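Local coordinates for glycoside hydrolase YxiA (Bacillus licheniformis, PDB 3LV4), which is a calcium-binding family 43 glycoside hydrolase that probably cleaves alpha-1,5-linked arabinan, at residues N277-N282 with S367-S373; V353-L359 with S373-N379. One frame throughout, in Å; residues are numbered along the deposited sequence.

Contact 1 (N277-N282 with S367-S373). With CA (calcium ion), chain D.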
loop_
_atom_site.group_PDB
_atom_site.type_symbol
_atom_site.label_atom_id
_atom_site.label_comp_id
_atom_site.label_asym_id
_atom_site.label_seq_id
_atom_site.Cartn_x
_atom_site.Cartn_y
_atom_site.Cartn_z
ATOM N N ASN A 277 -10.330 2.827 -8.498
ATOM C CA ASN A 277 -10.239 2.703 -9.954
ATOM C C ASN A 277 -10.635 4.021 -10.613
ATOM O O ASN A 277 -11.635 4.632 -10.228
ATOM C CB ASN A 277 -11.195 1.630 -10.471
ATOM C CG ASN A 277 -10.934 0.244 -9.893
ATOM O OD1 ASN A 277 -9.993 0.026 -9.132
ATOM N ND2 ASN A 277 -11.787 -0.708 -10.269
ATOM N N PHE A 278 -9.879 4.458 -11.617
ATOM C CA PHE A 278 -10.147 5.760 -12.220
ATOM C C PHE A 278 -9.549 5.856 -13.610
ATOM O O PHE A 278 -8.669 5.078 -13.978
ATOM C CB PHE A 278 -9.522 6.867 -11.377
ATOM C CG PHE A 278 -8.027 6.898 -11.464
ATOM C CD1 PHE A 278 -7.398 7.651 -12.442
ATOM C CD2 PHE A 278 -7.246 6.145 -10.592
ATOM C CE1 PHE A 278 -6.012 7.658 -12.545
ATOM C CE2 PHE A 278 -5.856 6.158 -10.687
ATOM C CZ PHE A 278 -5.245 6.911 -11.664
ATOM N N SER A 279 -10.013 6.843 -14.365
ATOM C CA SER A 279 -9.437 7.144 -15.665
ATOM C C SER A 279 -9.623 8.630 -15.938
ATOM O O SER A 279 -10.752 9.127 -15.961
ATOM C CB SER A 279 -10.100 6.306 -16.754
ATOM O OG SER A 279 -9.451 6.514 -17.996
ATOM N N PHE A 280 -8.517 9.347 -16.096
ATOM C CA PHE A 280 -8.580 10.752 -16.473
ATOM C C PHE A 280 -8.894 10.846 -17.959
ATOM O O PHE A 280 -8.127 10.363 -18.796
ATOM C CB PHE A 280 -7.247 11.447 -16.214
ATOM C CG PHE A 280 -7.016 11.830 -14.774
ATOM C CD1 PHE A 280 -7.734 12.872 -14.196
ATOM C CD2 PHE A 280 -6.049 11.181 -14.011
ATOM C CE1 PHE A 280 -7.514 13.246 -12.877
ATOM C CE2 PHE A 280 -5.821 11.551 -12.680
ATOM C CZ PHE A 280 -6.555 12.594 -12.118
ATOM N N ASN A 281 -10.017 11.469 -18.290
ATOM C CA ASN A 281 -10.399 11.632 -19.691
ATOM C C ASN A 281 -10.515 10.319 -20.444
ATOM O O ASN A 281 -10.313 10.271 -21.661
ATOM C CB ASN A 281 -9.411 12.543 -20.403
ATOM C CG ASN A 281 -9.912 13.941 -20.485
ATOM O OD1 ASN A 281 -11.092 14.153 -20.754
ATOM N ND2 ASN A 281 -9.040 14.910 -20.238
ATOM N N ASN A 282 -10.842 9.258 -19.712
ATOM C CA ASN A 282 -10.958 7.927 -20.296
ATOM C C ASN A 282 -9.688 7.487 -21.014
ATOM O O ASN A 282 -9.733 6.626 -21.892
ATOM C CB ASN A 282 -12.157 7.837 -21.244
ATOM C CG ASN A 282 -12.496 6.404 -21.625
ATOM O OD1 ASN A 282 -12.522 5.517 -20.767
ATOM N ND2 ASN A 282 -12.749 6.167 -22.915
ATOM N N SER A 367 -15.386 -0.679 -4.486
ATOM C CA SER A 367 -16.093 -0.743 -5.759
ATOM C C SER A 367 -15.157 -1.095 -6.900
ATOM O O SER A 367 -14.071 -0.541 -7.006
ATOM C CB SER A 367 -16.763 0.594 -6.067
ATOM O OG SER A 367 -17.242 0.610 -7.407
ATOM N N ALA A 368 -15.593 -2.009 -7.759
ATOM C CA ALA A 368 -14.817 -2.383 -8.936
ATOM C C ALA A 368 -15.049 -1.417 -10.105
ATOM O O ALA A 368 -14.369 -1.513 -11.128
ATOM C CB ALA A 368 -15.128 -3.818 -9.347
ATOM N N ASP A 369 -15.995 -0.488 -9.942
ATOM C CA ASP A 369 -16.322 0.495 -10.982
ATOM C C ASP A 369 -15.108 1.352 -11.334
ATOM O O ASP A 369 -14.427 1.850 -10.440
ATOM C CB ASP A 369 -17.406 1.470 -10.493
ATOM C CG ASP A 369 -18.808 0.875 -10.492
ATOM O OD1 ASP A 369 -18.977 -0.324 -10.792
ATOM O OD2 ASP A 369 -19.758 1.637 -10.179
ATOM N N ILE A 370 -14.870 1.574 -12.625
ATOM C CA ILE A 370 -13.838 2.523 -13.026
ATOM C C ILE A 370 -14.466 3.901 -13.103
ATOM O O ILE A 370 -15.379 4.140 -13.891
ATOM C CB ILE A 370 -13.206 2.177 -14.384
ATOM C CG1 ILE A 370 -12.648 0.744 -14.363
ATOM C CG2 ILE A 370 -12.085 3.184 -14.721
ATOM C CD1 ILE A 370 -12.194 0.242 -15.719
ATOM N N LYS A 371 -13.976 4.807 -12.273
ATOM C CA LYS A 371 -14.567 6.127 -12.165
ATOM C C LYS A 371 -13.930 7.095 -13.148
ATOM O O LYS A 371 -12.717 7.305 -13.133
ATOM C CB LYS A 371 -14.479 6.613 -10.719
ATOM C CG LYS A 371 -15.266 5.686 -9.794
ATOM C CD LYS A 371 -15.206 6.052 -8.326
ATOM C CE LYS A 371 -16.002 5.015 -7.525
ATOM N NZ LYS A 371 -15.940 5.188 -6.046
ATOM N N GLU A 372 -14.758 7.662 -14.020
ATOM C CA GLU A 372 -14.280 8.593 -15.045
ATOM C C GLU A 372 -14.132 9.995 -14.476
ATOM O O GLU A 372 -14.959 10.432 -13.672
ATOM C CB GLU A 372 -15.248 8.630 -16.228
ATOM C CG GLU A 372 -15.329 7.333 -17.013
ATOM C CD GLU A 372 -14.192 7.169 -17.999
ATOM O OE1 GLU A 372 -13.435 8.141 -18.201
ATOM O OE2 GLU A 372 -14.067 6.068 -18.587
ATOM N N SER A 373 -13.081 10.701 -14.881
ATOM C CA SER A 373 -12.915 12.081 -14.441
ATOM C C SER A 373 -13.948 12.957 -15.132
ATOM O O SER A 373 -14.390 12.655 -16.248
ATOM C CB SER A 373 -11.508 12.605 -14.743
ATOM O OG SER A 373 -11.312 12.760 -16.142
HETATM CA CA CA D . -12.508 16.047 -20.641
HETATM O O HOH W 1 -13.208 1.768 -7.945
HETATM O O HOH W 2 -10.532 17.154 -22.081
HETATM O O HOH W 3 -13.761 14.731 -18.920
HETATM O O HOH W 4 -14.931 15.339 -21.876
#
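Ser373 holds the 279-281 backbone twice: its backbone N donates to Ser279 O at 3.0 Å, and its OG takes the N-H of Asn281 at 2.8 Å, a nearly straight bond (165°). OG stands between the backbone N and the carbonyl carbon (chi1 69°), which places it within bonding distance of Asn281 N, while CB packs 3.8 Å from CD1 of Phe280. The same hydroxyl donates to Glu358, so one side chain links the turn at Asn281 to a calcium-binding carboxylate. Without the hydroxyl, as with an alanine here, Asn281 N and Glu358 OE1 would probably lose their shared partner, and the turn would be less firmly set against the calcium ion, which Asn281 OD1 binds at 2.4 Å. Behind Ser373 the pairing is parallel: Lys371 N donates to Asn277 O, and Ser279 N to Lys371 O. On one face of this ladder Phe278 lies edge-to-face with Trp439 and Tyr286; CG2 of Ile370 rests 3.8 Å from Phe278 C, alongside the strand backbone. At the far end the amide of Asn277 lies by the loop, ND2 making a weak bond to Ala368 O (2.8 Å, 128°), while its OD1 accepts from Ser288 N. A water accepts from Asn277 N and lies 2.6 Å from Ser367 O, and Ser367 OG closes an ST turn with Asp369 N. The arrangement is a short parallel strand pairing that joins the family 43 catalytic region to the C-terminal lipocalin-like region, ending at a calcium site.

Contact 2 (V353-L359 with S373-N379). With CA (calcium ion), chain D.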
loop_
_atom_site.group_PDB
_atom_site.type_symbol
_atom_site.label_atom_id
_atom_site.label_comp_id
_atom_site.label_asym_id
_atom_site.label_seq_id
_atom_site.Cartn_x
_atom_site.Cartn_y
_atom_site.Cartn_z
ATOM N N VAL A 353 -2.853 28.074 -10.381
ATOM C CA VAL A 353 -3.806 27.019 -10.043
ATOM C C VAL A 353 -5.224 27.272 -10.555
ATOM O O VAL A 353 -6.011 26.336 -10.666
ATOM C CB VAL A 353 -3.823 26.731 -8.524
ATOM C CG1 VAL A 353 -2.436 26.285 -8.059
ATOM C CG2 VAL A 353 -4.287 27.955 -7.746
ATOM N N ILE A 354 -5.547 28.526 -10.866
ATOM C CA ILE A 354 -6.816 28.853 -11.515
ATOM C C ILE A 354 -6.943 28.091 -12.840
ATOM O O ILE A 354 -5.949 27.898 -13.540
ATOM C CB ILE A 354 -6.916 30.371 -11.789
ATOM C CG1 ILE A 354 -7.282 31.121 -10.506
ATOM C CG2 ILE A 354 -7.944 30.662 -12.881
ATOM C CD1 ILE A 354 -6.875 32.580 -10.531
ATOM N N GLY A 355 -8.147 27.637 -13.179
ATOM C CA GLY A 355 -8.353 26.977 -14.459
ATOM C C GLY A 355 -9.213 25.722 -14.447
ATOM O O GLY A 355 -9.762 25.329 -13.411
ATOM N N ASP A 356 -9.323 25.089 -15.616
ATOM C CA ASP A 356 -10.134 23.882 -15.772
ATOM C C ASP A 356 -9.344 22.650 -15.347
ATOM O O ASP A 356 -8.143 22.562 -15.595
ATOM C CB ASP A 356 -10.581 23.721 -17.226
ATOM C CG ASP A 356 -11.427 24.886 -17.714
ATOM O OD1 ASP A 356 -12.214 25.436 -16.925
ATOM O OD2 ASP A 356 -11.315 25.247 -18.899
ATOM N N TYR A 357 -10.021 21.704 -14.701
ATOM C CA TYR A 357 -9.390 20.463 -14.256
ATOM C C TYR A 357 -10.272 19.267 -14.572
ATOM O O TYR A 357 -11.500 19.381 -14.598
ATOM C CB TYR A 357 -9.178 20.470 -12.733
ATOM C CG TYR A 357 -8.087 21.384 -12.216
ATOM C CD1 TYR A 357 -6.861 20.868 -11.813
ATOM C CD2 TYR A 357 -8.287 22.761 -12.124
ATOM C CE1 TYR A 357 -5.857 21.697 -11.327
ATOM C CE2 TYR A 357 -7.296 23.597 -11.647
ATOM C CZ TYR A 357 -6.080 23.059 -11.249
ATOM O OH TYR A 357 -5.090 23.887 -10.770
ATOM N N GLU A 358 -9.641 18.115 -14.777
ATOM C CA GLU A 358 -10.334 16.841 -14.683
ATOM C C GLU A 358 -10.359 16.471 -13.208
ATOM O O GLU A 358 -9.321 16.467 -12.550
ATOM C CB GLU A 358 -9.585 15.760 -15.460
ATOM C CG GLU A 358 -9.568 15.992 -16.941
ATOM C CD GLU A 358 -10.932 15.845 -17.563
ATOM O OE1 GLU A 358 -11.812 15.169 -16.973
ATOM O OE2 GLU A 358 -11.118 16.404 -18.659
ATOM N N LEU A 359 -11.543 16.161 -12.692
ATOM C CA LEU A 359 -11.715 15.807 -11.285
ATOM C C LEU A 359 -12.066 14.343 -11.143
ATOM O O LEU A 359 -13.008 13.866 -11.784
ATOM C CB LEU A 359 -12.848 16.628 -10.668
ATOM C CG LEU A 359 -13.230 16.308 -9.217
ATOM C CD1 LEU A 359 -12.140 16.733 -8.236
ATOM C CD2 LEU A 359 -14.555 16.970 -8.846
ATOM N N SER A 373 -13.081 10.701 -14.881
ATOM C CA SER A 373 -12.915 12.081 -14.441
ATOM C C SER A 373 -13.948 12.957 -15.132
ATOM O O SER A 373 -14.390 12.655 -16.248
ATOM C CB SER A 373 -11.508 12.605 -14.743
ATOM O OG SER A 373 -11.312 12.760 -16.142
ATOM N N LYS A 374 -14.323 14.044 -14.460
ATOM C CA LYS A 374 -15.254 15.018 -15.004
ATOM C C LYS A 374 -14.656 16.413 -14.884
ATOM O O LYS A 374 -13.870 16.680 -13.968
ATOM C CB LYS A 374 -16.588 14.937 -14.262
ATOM C CG LYS A 374 -17.190 13.542 -14.328
ATOM C CD LYS A 374 -18.646 13.532 -13.962
ATOM C CE LYS A 374 -19.241 12.157 -14.219
ATOM N NZ LYS A 374 -20.447 11.929 -13.392
ATOM N N GLU A 375 -15.026 17.297 -15.806
ATOM C CA GLU A 375 -14.442 18.637 -15.848
ATOM C C GLU A 375 -15.056 19.618 -14.866
ATOM O O GLU A 375 -16.281 19.731 -14.757
ATOM C CB GLU A 375 -14.515 19.223 -17.263
ATOM C CG GLU A 375 -13.811 18.382 -18.285
ATOM C CD GLU A 375 -13.716 19.057 -19.638
ATOM O OE1 GLU A 375 -14.102 20.241 -19.758
ATOM O OE2 GLU A 375 -13.249 18.401 -20.586
ATOM N N ILE A 376 -14.179 20.331 -14.163
ATOM C CA ILE A 376 -14.574 21.404 -13.271
ATOM C C ILE A 376 -13.691 22.604 -13.563
ATOM O O ILE A 376 -12.703 22.488 -14.292
ATOM C CB ILE A 376 -14.391 21.005 -11.792
ATOM C CG1 ILE A 376 -12.912 20.743 -11.474
ATOM C CG2 ILE A 376 -15.243 19.780 -11.458
ATOM C CD1 ILE A 376 -12.618 20.644 -9.982
ATOM N N ARG A 377 -14.054 23.757 -13.012
ATOM C CA ARG A 377 -13.178 24.925 -13.076
ATOM C C ARG A 377 -12.962 25.514 -11.693
ATOM O O ARG A 377 -13.919 25.736 -10.946
ATOM C CB ARG A 377 -13.735 25.999 -14.017
ATOM C CG ARG A 377 -12.859 27.241 -14.071
ATOM C CD ARG A 377 -13.281 28.209 -15.167
ATOM N NE ARG A 377 -12.366 29.345 -15.243
ATOM C CZ ARG A 377 -11.230 29.351 -15.939
ATOM N NH1 ARG A 377 -10.862 28.280 -16.634
ATOM N NH2 ARG A 377 -10.460 30.431 -15.944
ATOM N N LEU A 378 -11.698 25.738 -11.343
ATOM C CA LEU A 378 -11.371 26.543 -10.180
ATOM C C LEU A 378 -11.340 27.980 -10.671
ATOM O O LEU A 378 -10.371 28.398 -11.311
ATOM C CB LEU A 378 -10.009 26.151 -9.603
ATOM C CG LEU A 378 -9.853 24.703 -9.134
ATOM C CD1 LEU A 378 -8.564 24.526 -8.338
ATOM C CD2 LEU A 378 -11.057 24.257 -8.324
ATOM N N ASN A 379 -12.415 28.719 -10.402
ATOM C CA ASN A 379 -12.531 30.098 -10.868
ATOM C C ASN A 379 -11.737 31.074 -10.019
ATOM O O ASN A 379 -11.473 30.830 -8.842
ATOM C CB ASN A 379 -13.997 30.536 -10.907
ATOM C CG ASN A 379 -14.820 29.715 -11.874
ATOM O OD1 ASN A 379 -14.931 30.057 -13.048
ATOM N ND2 ASN A 379 -15.393 28.619 -11.388
HETATM CA CA CA D . -12.508 16.047 -20.641
HETATM O O HOH W 3 -13.761 14.731 -18.920
HETATM O O HOH W 4 -14.931 15.339 -21.876
HETATM O O HOH W 2 -10.532 17.154 -22.081
#
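The guanidinium of Arg377 lies with one face over CA of Gly355 and has Asp356 OD1 at its edge, 3.2 Å from NH1 and within its plane, with Asn379 OD1 also at its edge. The salt bridge is nearly straight at the hydrogen, yet the nitrogen reaches OD1 from above the carboxylate plane, the two flat groups being turned 70° apart. With CG anti to the backbone N (chi1 178°) and the chain extended as far as NE, Arg377 passes obliquely alongside Asp356, its CB and CG also near OD1, and brings NH1 to it. On the opposite face of the hairpin, the Tyr357 and Leu378 side chains cross at about a right angle, CE2 of Tyr357 being 3.7 Å from CD1 of Leu378, and the tyrosine hydroxyl donates to Val353 O at 2.6 Å, which lies at the ring edge and fixes the ring's outer end. Ile376 continues this apolar row, its CG2 lying 3.9 Å from CD2 of Leu359. Back on the charged face, the Glu358 and Glu375 carboxylates stand almost perpendicular (85°), and each gives OE2 to the calcium ion at 2.5 Å; the metal probably offsets the repulsion between them. Glu358 bends at chi2, which leaves OE1 to accept from Ser373 OG at 2.6 Å and from a calcium-bound water. Paired backbone bonds at Gly355–Leu378, Tyr357–Ile376 and Leu359–Lys374 hold the antiparallel strands together. The short helix 350-353 leads into this hairpin, strand 383-386 flanks 371-378, strand 437-442 flanks 355-363, and Trp392 and Phe428 pack against Leu378.

Contacts 1 and 2 follow one another along strand 371-378, their centres about 17 Å apart, and share Ser373, where the strand changes its parallel partner 272-280 for the antiparallel 355-363. Their protein ligands complete one calcium site: Asn281 comes from contact 1, Glu358 and Glu375 from contact 2, and three waters fill out the shell. Beside the metal the two contacts also touch directly, with Phe280 CD1 3.7 Å from Glu358 CB. The ion thus bridges a turn of the family 43 region and the C-terminal hairpin. None of the predicted catalytic residues, Asp15, Asp148 and Glu201, belongs to either contact.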